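Local coordinates for putative TRAP PERIPLASMIC SOLUTE BINDING PROTEIN (Haemophilus influenzae, PDB 4PBQ), which binds L-gulonate and probably delivers it, as a periplasmic solute-binding protein, to the membrane permease of a TRAP transporter, at residues Leu79-Gly90 with Pro233-Thr242; Tyr218-Ser227 with Tyr279-Pro290. One frame throughout, in Å; residues are numbered along the deposited sequence.

Interaction 1 (Leu79-Gly90 with Pro233-Thr242). With 2UF (L-gulonate), chain D; SO4 (sulfate ion), chain E.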
loop_
_atom_site.group_PDB
_atom_site.type_symbol
_atom_site.label_atom_id
_atom_site.label_comp_id
_atom_site.label_asym_id
_atom_site.label_seq_id
_atom_site.Cartn_x
_atom_site.Cartn_y
_atom_site.Cartn_z
ATOM N N LEU A 79 14.367 4.852 -6.835
ATOM C CA LEU A 79 13.652 4.941 -8.114
ATOM C C LEU A 79 13.887 6.317 -8.733
ATOM O O LEU A 79 14.162 6.453 -9.921
ATOM C CB LEU A 79 12.150 4.699 -7.916
ATOM C CG LEU A 79 11.752 3.261 -7.594
ATOM C CD1 LEU A 79 10.348 3.218 -6.987
ATOM C CD2 LEU A 79 11.808 2.405 -8.864
ATOM N N ARG A 80 13.820 7.351 -7.907
ATOM C CA ARG A 80 13.957 8.689 -8.449
ATOM C C ARG A 80 15.374 8.984 -8.960
ATOM O O ARG A 80 15.529 9.654 -9.981
ATOM C CB ARG A 80 13.541 9.725 -7.413
ATOM C CG ARG A 80 12.102 9.581 -6.932
ATOM C CD ARG A 80 11.755 10.727 -5.989
ATOM N NE ARG A 80 11.724 11.987 -6.719
ATOM C CZ ARG A 80 11.671 13.186 -6.140
ATOM N NH1 ARG A 80 11.605 13.303 -4.808
ATOM N NH2 ARG A 80 11.674 14.273 -6.900
ATOM N N ASN A 81 16.407 8.488 -8.286
ATOM C CA ASN A 81 17.772 8.760 -8.724
ATOM C C ASN A 81 18.360 7.697 -9.652
ATOM O O ASN A 81 19.485 7.840 -10.134
ATOM C CB ASN A 81 18.708 9.058 -7.525
ATOM C CG ASN A 81 18.954 7.857 -6.625
ATOM O OD1 ASN A 81 18.908 6.705 -7.062
ATOM N ND2 ASN A 81 19.235 8.128 -5.337
ATOM N N GLY A 82 17.602 6.629 -9.892
ATOM C CA GLY A 82 18.032 5.572 -10.797
ATOM C C GLY A 82 18.915 4.473 -10.230
ATOM O O GLY A 82 19.201 3.509 -10.933
ATOM N N THR A 83 19.307 4.560 -8.961
ATOM C CA THR A 83 20.159 3.536 -8.377
ATOM C C THR A 83 19.386 2.305 -7.955
ATOM O O THR A 83 19.979 1.265 -7.672
ATOM C CB THR A 83 20.937 4.068 -7.170
ATOM O OG1 THR A 83 20.020 4.471 -6.155
ATOM C CG2 THR A 83 21.808 5.248 -7.594
ATOM N N ILE A 84 18.065 2.427 -7.880
ATOM C CA ILE A 84 17.202 1.254 -7.763
ATOM C C ILE A 84 16.268 1.311 -8.959
ATOM O O ILE A 84 15.403 2.171 -9.059
ATOM C CB ILE A 84 16.420 1.215 -6.437
ATOM C CG1 ILE A 84 17.406 1.117 -5.268
ATOM C CG2 ILE A 84 15.450 0.027 -6.421
ATOM C CD1 ILE A 84 16.754 1.214 -3.902
ATOM N N GLU A 85 16.479 0.399 -9.899
ATOM C CA GLU A 85 15.821 0.496 -11.202
ATOM C C GLU A 85 14.310 0.235 -11.229
ATOM O O GLU A 85 13.613 0.759 -12.110
ATOM C CB GLU A 85 16.534 -0.425 -12.198
ATOM C CG GLU A 85 17.976 -0.028 -12.439
ATOM C CD GLU A 85 18.984 -0.631 -11.450
ATOM O OE1 GLU A 85 18.589 -1.424 -10.575
ATOM O OE2 GLU A 85 20.196 -0.339 -11.576
ATOM N N ALA A 86 13.823 -0.603 -10.318
ATOM C CA ALA A 86 12.372 -0.862 -10.208
ATOM C C ALA A 86 11.979 -1.135 -8.773
ATOM O O ALA A 86 12.818 -1.317 -7.890
ATOM C CB ALA A 86 11.961 -2.028 -11.105
ATOM N N GLY A 87 10.680 -1.126 -8.511
ATOM C CA GLY A 87 10.262 -1.427 -7.170
ATOM C C GLY A 87 8.773 -1.462 -7.027
ATOM O O GLY A 87 8.038 -1.036 -7.939
ATOM N N ILE A 88 8.341 -1.972 -5.881
ATOM C CA ILE A 88 6.954 -1.783 -5.435
ATOM C C ILE A 88 6.976 -1.028 -4.129
ATOM O O ILE A 88 7.673 -1.411 -3.209
ATOM C CB ILE A 88 6.193 -3.100 -5.242
ATOM C CG1 ILE A 88 6.170 -3.903 -6.564
ATOM C CG2 ILE A 88 4.761 -2.817 -4.718
ATOM C CD1 ILE A 88 5.431 -5.214 -6.522
ATOM N N THR A 89 6.219 0.063 -4.093
ATOM C CA THR A 89 6.048 0.854 -2.873
ATOM C C THR A 89 4.573 1.191 -2.750
ATOM O O THR A 89 3.825 1.048 -3.709
ATOM C CB THR A 89 6.845 2.168 -2.870
ATOM O OG1 THR A 89 6.297 3.122 -3.794
ATOM C CG2 THR A 89 8.310 1.935 -3.228
ATOM N N GLY A 90 4.219 1.710 -1.578
ATOM C CA GLY A 90 2.965 2.419 -1.404
ATOM C C GLY A 90 3.108 3.868 -1.829
ATOM O O GLY A 90 3.872 4.208 -2.749
ATOM N N PRO A 233 -2.797 0.625 -2.063
ATOM C CA PRO A 233 -2.288 0.004 -3.294
ATOM C C PRO A 233 -0.788 -0.214 -3.209
ATOM O O PRO A 233 -0.106 0.495 -2.472
ATOM C CB PRO A 233 -2.556 1.057 -4.353
ATOM C CG PRO A 233 -3.102 2.227 -3.673
ATOM C CD PRO A 233 -2.919 2.079 -2.218
ATOM N N GLY A 234 -0.301 -1.187 -3.967
ATOM C CA GLY A 234 1.126 -1.385 -4.167
ATOM C C GLY A 234 1.478 -1.037 -5.610
ATOM O O GLY A 234 1.015 -1.687 -6.556
ATOM N N LEU A 235 2.278 0.012 -5.783
ATOM C CA LEU A 235 2.595 0.549 -7.100
ATOM C C LEU A 235 3.842 -0.112 -7.665
ATOM O O LEU A 235 4.907 -0.032 -7.066
ATOM C CB LEU A 235 2.821 2.064 -7.011
ATOM C CG LEU A 235 1.593 2.987 -6.977
ATOM C CD1 LEU A 235 0.531 2.525 -6.089
ATOM C CD2 LEU A 235 2.107 4.401 -6.577
ATOM N N LEU A 236 3.712 -0.746 -8.825
ATOM C CA LEU A 236 4.870 -1.304 -9.522
ATOM C C LEU A 236 5.429 -0.230 -10.412
ATOM O O LEU A 236 4.734 0.280 -11.297
ATOM C CB LEU A 236 4.442 -2.480 -10.390
ATOM C CG LEU A 236 5.520 -3.101 -11.262
ATOM C CD1 LEU A 236 6.688 -3.610 -10.427
ATOM C CD2 LEU A 236 4.888 -4.250 -12.033
ATOM N N GLN A 237 6.695 0.097 -10.184
ATOM C CA GLN A 237 7.313 1.271 -10.762
ATOM C C GLN A 237 8.674 0.943 -11.364
ATOM O O GLN A 237 9.338 0.035 -10.902
ATOM C CB GLN A 237 7.547 2.305 -9.657
ATOM C CG GLN A 237 6.281 2.865 -9.051
ATOM C CD GLN A 237 6.521 3.422 -7.656
ATOM O OE1 GLN A 237 6.845 4.606 -7.485
ATOM N NE2 GLN A 237 6.431 2.552 -6.663
ATOM N N ILE A 238 9.078 1.723 -12.360
ATOM C CA ILE A 238 10.431 1.615 -12.919
ATOM C C ILE A 238 11.006 3.035 -12.928
ATOM O O ILE A 238 10.309 3.999 -13.226
ATOM C CB ILE A 238 10.405 0.932 -14.305
ATOM C CG1 ILE A 238 11.809 0.708 -14.867
ATOM C CG2 ILE A 238 9.640 1.713 -15.290
ATOM C CD1 ILE A 238 11.854 -0.574 -15.754
ATOM N N SER A 239 12.262 3.170 -12.533
ATOM C CA SER A 239 12.926 4.451 -12.629
ATOM C C SER A 239 12.859 5.002 -14.044
ATOM O O SER A 239 13.093 4.289 -15.030
ATOM C CB SER A 239 14.391 4.312 -12.237
ATOM O OG SER A 239 15.098 5.519 -12.452
ATOM N N LEU A 240 12.561 6.281 -14.168
ATOM C CA LEU A 240 12.496 6.904 -15.486
ATOM C C LEU A 240 13.861 6.889 -16.177
ATOM O O LEU A 240 13.944 6.783 -17.397
ATOM C CB LEU A 240 11.966 8.329 -15.361
ATOM C CG LEU A 240 11.452 8.980 -16.649
ATOM C CD1 LEU A 240 10.266 8.211 -17.228
ATOM C CD2 LEU A 240 11.079 10.404 -16.357
ATOM N N LYS A 241 14.936 6.980 -15.393
ATOM C CA LYS A 241 16.281 6.893 -15.944
ATOM C C LYS A 241 16.504 5.551 -16.619
ATOM O O LYS A 241 17.130 5.494 -17.678
ATOM C CB LYS A 241 17.325 7.128 -14.870
ATOM C CG LYS A 241 17.373 8.567 -14.352
ATOM C CD LYS A 241 18.371 8.698 -13.199
ATOM C CE LYS A 241 18.940 10.116 -13.079
ATOM N NZ LYS A 241 17.885 11.166 -12.987
ATOM N N THR A 242 15.993 4.483 -15.999
ATOM C CA THR A 242 16.011 3.158 -16.609
ATOM C C THR A 242 15.083 3.068 -17.823
ATOM O O THR A 242 15.466 2.567 -18.902
ATOM C CB THR A 242 15.634 2.110 -15.571
ATOM O OG1 THR A 242 16.691 2.019 -14.606
ATOM C CG2 THR A 242 15.392 0.765 -16.206
HETATM O O6A 2UF D . 4.903 0.858 6.359
HETATM C C6 2UF D . 3.685 0.735 6.171
HETATM O O6B 2UF D . 2.830 0.579 7.056
HETATM C C5 2UF D . 3.209 0.723 4.703
HETATM O O5 2UF D . 2.027 -0.044 4.623
HETATM C C4 2UF D . 2.934 2.158 4.202
HETATM O O4 2UF D . 4.161 2.904 4.165
HETATM C C3 2UF D . 2.279 2.107 2.804
HETATM O O3 2UF D . 3.015 1.249 1.866
HETATM C C2 2UF D . 2.160 3.512 2.189
HETATM O O2 2UF D . 1.255 3.358 1.112
HETATM C C1 2UF D . 1.530 4.534 3.186
HETATM O O1 2UF D . 1.312 5.758 2.468
HETATM S S SO4 E . 12.080 17.157 -4.539
HETATM O O1 SO4 E . 11.489 16.860 -5.840
HETATM O O2 SO4 E . 13.403 17.746 -4.750
HETATM O O3 SO4 E . 12.218 15.959 -3.712
HETATM O O4 SO4 E . 11.208 18.096 -3.835
HETATM O O HOH W 1 14.594 8.715 -12.468
HETATM O O HOH W 2 18.479 3.732 -13.575
HETATM O O HOH W 3 6.988 5.775 -5.063
#
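Ala86 to Thr89 pair with Leu235 to Ile238 as antiparallel strands, the axes of these short segments approaching to 4.7 Å at 169° in direction, with Gly87 opposite Gln237 and Thr89 opposite Leu235 as the hydrogen-bonded pairs. The Gln237 chain runs out extended beyond CG and carries the amide back and across toward Thr89, where NE2 gives one proton to Thr89 OG1 (2.9 Å), which lies in the amide plane, and the other to Leu235 O (3.0 Å). That carbonyl also takes Thr89 N, the two donors reaching it from opposite faces of its plane. Thr89 OG1 stands between its own backbone N and carbonyl carbon (chi1 71°) and donates in turn to Gly90 O; water 3 joins it to Gln237 OE1. The Leu79 side chain crosses that of Gln237 at about a right angle, Leu79 CD1 resting 3.8 Å from Gln237 OE1. On the face of Ala86 and Ile238, Ile88 CG1 meets Leu236 CD1 at 3.9 Å. At the end of the strand, Ser239 is the N-cap of helix 240-243; its OG donates in plane to Leu79 O (2.9 Å), tying the C-terminal end of helix 72-81 to the start of helix 240-243. Lys241 lays its CD 3.4 Å from Asn81 O. Gly90 reaches the ligand pocket, its CA 3.2 Å from O2 of L-gulonate, while Glu72 accepts from its N. Strand 86-89 is flanked on its other edge by strand 25-30, strand 231-239 continues the sheet to strand 136-151, and helix 72-81 packs over Thr89.

Interaction 2 (Tyr218-Ser227 with Tyr279-Pro290)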
loop_
_atom_site.group_PDB
_atom_site.type_symbol
_atom_site.label_atom_id
_atom_site.label_comp_id
_atom_site.label_asym_id
_atom_site.label_seq_id
_atom_site.Cartn_x
_atom_site.Cartn_y
_atom_site.Cartn_z
ATOM N N TYR A 218 1.248 -10.720 13.942
ATOM C CA TYR A 218 0.117 -11.359 14.618
ATOM C C TYR A 218 0.523 -12.084 15.921
ATOM O O TYR A 218 -0.290 -12.265 16.832
ATOM C CB TYR A 218 -0.599 -12.333 13.664
ATOM C CG TYR A 218 0.172 -13.610 13.357
ATOM C CD1 TYR A 218 1.186 -13.636 12.401
ATOM C CD2 TYR A 218 -0.138 -14.803 14.013
ATOM C CE1 TYR A 218 1.872 -14.804 12.129
ATOM C CE2 TYR A 218 0.545 -15.963 13.748
ATOM C CZ TYR A 218 1.548 -15.962 12.815
ATOM O OH TYR A 218 2.220 -17.127 12.560
ATOM N N GLU A 219 1.795 -12.481 16.009
ATOM C CA GLU A 219 2.262 -13.236 17.158
ATOM C C GLU A 219 2.421 -12.352 18.397
ATOM O O GLU A 219 2.484 -12.857 19.507
ATOM C CB GLU A 219 3.582 -13.913 16.824
ATOM C CG GLU A 219 3.440 -15.006 15.777
ATOM C CD GLU A 219 4.722 -15.796 15.604
ATOM O OE1 GLU A 219 5.804 -15.179 15.574
ATOM O OE2 GLU A 219 4.641 -17.033 15.525
ATOM N N VAL A 220 2.485 -11.043 18.186
ATOM C CA VAL A 220 2.656 -10.091 19.283
ATOM C C VAL A 220 1.519 -9.071 19.344
ATOM O O VAL A 220 1.648 -8.022 19.972
ATOM C CB VAL A 220 4.015 -9.347 19.198
ATOM C CG1 VAL A 220 5.186 -10.319 19.433
ATOM C CG2 VAL A 220 4.173 -8.608 17.861
ATOM N N GLN A 221 0.405 -9.388 18.695
ATOM C CA GLN A 221 -0.762 -8.509 18.674
ATOM C C GLN A 221 -2.018 -9.349 18.804
ATOM O O GLN A 221 -2.514 -9.878 17.809
ATOM C CB GLN A 221 -0.799 -7.701 17.379
ATOM C CG GLN A 221 0.378 -6.769 17.155
ATOM C CD GLN A 221 0.146 -5.399 17.778
ATOM O OE1 GLN A 221 -0.182 -4.440 17.083
ATOM N NE2 GLN A 221 0.286 -5.322 19.088
ATOM N N LYS A 222 -2.550 -9.418 20.017
ATOM C CA LYS A 222 -3.704 -10.279 20.325
ATOM C C LYS A 222 -4.921 -9.900 19.487
ATOM O O LYS A 222 -5.591 -10.766 18.936
ATOM C CB LYS A 222 -4.054 -10.176 21.803
ATOM C CG LYS A 222 -5.187 -11.107 22.250
ATOM C CD LYS A 222 -5.329 -11.083 23.784
ATOM C CE LYS A 222 -6.058 -12.311 24.334
ATOM N NZ LYS A 222 -7.539 -12.134 24.434
ATOM N N TYR A 223 -5.211 -8.607 19.403
ATOM C CA TYR A 223 -6.442 -8.163 18.775
ATOM C C TYR A 223 -6.223 -7.601 17.402
ATOM O O TYR A 223 -5.264 -6.870 17.145
ATOM C CB TYR A 223 -7.163 -7.120 19.651
ATOM C CG TYR A 223 -7.476 -7.624 21.040
ATOM C CD1 TYR A 223 -8.583 -8.415 21.272
ATOM C CD2 TYR A 223 -6.641 -7.330 22.102
ATOM C CE1 TYR A 223 -8.873 -8.889 22.541
ATOM C CE2 TYR A 223 -6.908 -7.806 23.371
ATOM C CZ TYR A 223 -8.030 -8.583 23.584
ATOM O OH TYR A 223 -8.301 -9.057 24.847
ATOM N N ILE A 224 -7.139 -7.947 16.517
ATOM C CA ILE A 224 -7.177 -7.371 15.183
ATOM C C ILE A 224 -8.561 -6.831 14.969
ATOM O O ILE A 224 -9.557 -7.551 15.059
ATOM C CB ILE A 224 -6.804 -8.403 14.090
ATOM C CG1 ILE A 224 -5.392 -8.929 14.331
ATOM C CG2 ILE A 224 -6.902 -7.765 12.717
ATOM C CD1 ILE A 224 -4.968 -10.045 13.391
ATOM N N ILE A 225 -8.631 -5.536 14.746
ATOM C CA ILE A 225 -9.902 -4.860 14.603
ATOM C C ILE A 225 -10.122 -4.488 13.133
ATOM O O ILE A 225 -9.349 -3.707 12.548
ATOM C CB ILE A 225 -9.935 -3.629 15.514
ATOM C CG1 ILE A 225 -9.680 -4.042 16.986
ATOM C CG2 ILE A 225 -11.256 -2.908 15.355
ATOM C CD1 ILE A 225 -8.185 -4.013 17.452
ATOM N N GLN A 226 -11.178 -5.045 12.544
ATOM C CA GLN A 226 -11.411 -4.933 11.105
ATOM C C GLN A 226 -12.001 -3.596 10.667
ATOM O O GLN A 226 -13.097 -3.515 10.126
ATOM C CB GLN A 226 -12.292 -6.066 10.632
ATOM C CG GLN A 226 -12.296 -6.269 9.154
ATOM C CD GLN A 226 -13.135 -7.471 8.789
ATOM O OE1 GLN A 226 -14.261 -7.336 8.297
ATOM N NE2 GLN A 226 -12.610 -8.661 9.075
ATOM N N SER A 227 -11.232 -2.553 10.886
ATOM C CA SER A 227 -11.645 -1.199 10.560
ATOM C C SER A 227 -11.752 -0.927 9.064
ATOM O O SER A 227 -12.674 -0.256 8.621
ATOM C CB SER A 227 -10.687 -0.209 11.215
ATOM O OG SER A 227 -9.320 -0.522 10.961
ATOM N N TYR A 279 -6.768 -18.046 8.656
ATOM C CA TYR A 279 -5.565 -18.401 9.406
ATOM C C TYR A 279 -5.508 -17.651 10.745
ATOM O O TYR A 279 -5.290 -18.246 11.815
ATOM C CB TYR A 279 -4.317 -18.075 8.572
ATOM C CG TYR A 279 -3.004 -18.416 9.251
ATOM C CD1 TYR A 279 -2.437 -17.550 10.181
ATOM C CD2 TYR A 279 -2.328 -19.576 8.940
ATOM C CE1 TYR A 279 -1.265 -17.851 10.809
ATOM C CE2 TYR A 279 -1.138 -19.887 9.565
ATOM C CZ TYR A 279 -0.615 -19.020 10.497
ATOM O OH TYR A 279 0.569 -19.306 11.138
ATOM N N LEU A 280 -5.682 -16.337 10.680
ATOM C CA LEU A 280 -5.583 -15.505 11.876
ATOM C C LEU A 280 -6.709 -15.785 12.871
ATOM O O LEU A 280 -6.513 -15.702 14.082
ATOM C CB LEU A 280 -5.553 -14.029 11.485
ATOM C CG LEU A 280 -4.264 -13.656 10.746
ATOM C CD1 LEU A 280 -4.322 -12.249 10.164
ATOM C CD2 LEU A 280 -3.064 -13.777 11.688
ATOM N N ALA A 281 -7.867 -16.179 12.373
ATOM C CA ALA A 281 -8.932 -16.624 13.269
ATOM C C ALA A 281 -8.535 -17.866 14.069
ATOM O O ALA A 281 -9.067 -18.124 15.148
ATOM C CB ALA A 281 -10.201 -16.896 12.487
ATOM N N LYS A 282 -7.606 -18.641 13.536
ATOM C CA LYS A 282 -7.372 -19.985 14.068
ATOM C C LYS A 282 -6.004 -20.147 14.730
ATOM O O LYS A 282 -5.601 -21.267 15.057
ATOM C CB LYS A 282 -7.555 -21.014 12.931
ATOM C CG LYS A 282 -9.019 -21.123 12.493
ATOM C CD LYS A 282 -9.199 -21.903 11.211
ATOM C CE LYS A 282 -10.688 -22.123 10.909
ATOM N NZ LYS A 282 -10.916 -22.739 9.585
ATOM N N HIS A 283 -5.326 -19.035 14.991
ATOM C CA HIS A 283 -4.011 -19.090 15.621
ATOM C C HIS A 283 -3.929 -18.218 16.863
ATOM O O HIS A 283 -2.851 -17.747 17.214
ATOM C CB HIS A 283 -2.907 -18.702 14.641
ATOM C CG HIS A 283 -2.593 -19.781 13.643
ATOM N ND1 HIS A 283 -3.416 -20.064 12.579
ATOM C CD2 HIS A 283 -1.564 -20.659 13.567
ATOM C CE1 HIS A 283 -2.913 -21.069 11.885
ATOM N NE2 HIS A 283 -1.791 -21.456 12.469
ATOM N N GLY A 284 -5.074 -17.990 17.493
ATOM C CA GLY A 284 -5.118 -17.339 18.790
ATOM C C GLY A 284 -5.487 -15.868 18.750
ATOM O O GLY A 284 -5.788 -15.299 19.795
ATOM N N ASN A 285 -5.451 -15.229 17.581
ATOM C CA ASN A 285 -5.837 -13.811 17.520
ATOM C C ASN A 285 -7.341 -13.649 17.662
ATOM O O ASN A 285 -8.098 -14.524 17.261
ATOM C CB ASN A 285 -5.376 -13.148 16.222
ATOM C CG ASN A 285 -3.876 -13.147 16.071
ATOM O OD1 ASN A 285 -3.299 -14.055 15.459
ATOM N ND2 ASN A 285 -3.226 -12.136 16.635
ATOM N N GLU A 286 -7.764 -12.534 18.245
ATOM C CA GLU A 286 -9.185 -12.204 18.336
ATOM C C GLU A 286 -9.519 -11.123 17.330
ATOM O O GLU A 286 -9.033 -9.987 17.424
ATOM C CB GLU A 286 -9.526 -11.762 19.745
ATOM C CG GLU A 286 -9.009 -12.724 20.773
ATOM C CD GLU A 286 -10.034 -13.042 21.831
ATOM O OE1 GLU A 286 -10.864 -12.147 22.134
ATOM O OE2 GLU A 286 -9.998 -14.183 22.351
ATOM N N ILE A 287 -10.341 -11.485 16.352
ATOM C CA ILE A 287 -10.722 -10.571 15.293
ATOM C C ILE A 287 -12.029 -9.898 15.691
ATOM O O ILE A 287 -13.027 -10.555 15.957
ATOM C CB ILE A 287 -10.892 -11.302 13.948
ATOM C CG1 ILE A 287 -9.521 -11.767 13.423
ATOM C CG2 ILE A 287 -11.487 -10.381 12.920
ATOM C CD1 ILE A 287 -9.542 -12.269 11.983
ATOM N N ILE A 288 -11.999 -8.582 15.785
ATOM C CA ILE A 288 -13.188 -7.819 16.127
ATOM C C ILE A 288 -13.736 -7.184 14.851
ATOM O O ILE A 288 -13.024 -6.447 14.153
ATOM C CB ILE A 288 -12.831 -6.766 17.200
ATOM C CG1 ILE A 288 -12.446 -7.496 18.502
ATOM C CG2 ILE A 288 -13.976 -5.790 17.418
ATOM C CD1 ILE A 288 -11.854 -6.614 19.582
ATOM N N VAL A 289 -14.968 -7.522 14.492
ATOM C CA VAL A 289 -15.631 -6.808 13.400
ATOM C C VAL A 289 -16.414 -5.647 14.015
ATOM O O VAL A 289 -17.270 -5.867 14.862
ATOM C CB VAL A 289 -16.568 -7.720 12.616
ATOM C CG1 VAL A 289 -17.184 -6.960 11.440
ATOM C CG2 VAL A 289 -15.805 -8.955 12.125
ATOM N N PRO A 290 -16.096 -4.399 13.623
ATOM C CA PRO A 290 -16.748 -3.275 14.300
ATOM C C PRO A 290 -18.259 -3.316 14.148
ATOM O O PRO A 290 -18.769 -3.717 13.102
ATOM C CB PRO A 290 -16.171 -2.044 13.584
ATOM C CG PRO A 290 -14.851 -2.497 13.084
ATOM C CD PRO A 290 -15.031 -3.944 12.707
#
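Tyr218 offers a ring face to the edge of Tyr279 in an offset edge-to-face pair, centroids 5.7 Å apart and planes at 86°; Tyr279 CE1 does the touching, 3.9 Å from Tyr218 CE2. Leu280 CD2 comes up beside the base of the same ring, 3.5 Å from Tyr218 CB, and its other methyl meets Ile224 CD1. One face of the Tyr279 ring is taken by His283 from its own segment, whose ND1 donates to Tyr279 O. Asn285, with CG beside its backbone N (chi1 -62°), turns its amide back across the contact, and ND2 gives a nearly straight bond to a lone pair of Tyr218 O (2.9 Å). From here the chains run as parallel strands, 223-225 beside 286-288, the latter following helix 248-281 and joining the mixed sheet next to strand 223-225, which also pairs with strand 136-151. Ile224 N and O bind Glu286 O and Ile288 N, the second at 2.7 Å. On the Tyr223 side, the Glu286 side chain runs alongside the tyrosine, Glu286 CB 3.8 Å from Tyr223 CD1. Lys222 NZ donates to Tyr223 OH and makes a long salt bridge to Glu286 OE2 (3.8 Å). Past the strands, Pro290 CD packs on Gln226 O.

Both contacts are built on the same mixed sheet and lie on opposite sides of the chain's centre, their own centres 33 Å apart, with strand 136-151 pairing with a strand of each. Interaction 1 is buried and antiparallel; the buried amide of Gln237 and the hydroxyl of Thr89 bind one another and the backbone, and one end reaches the L-gulonate pocket. Interaction 2 is parallel and only partly buried, farther from the centre, and adds to its backbone bonds an aromatic pair, aliphatic contacts, one asparagine bond and a long salt bridge between outward-lying side chains. The chain alternates between them: strand 223-225 leads to strand 231-239, and helix 240-243 leads on to helix 248-281.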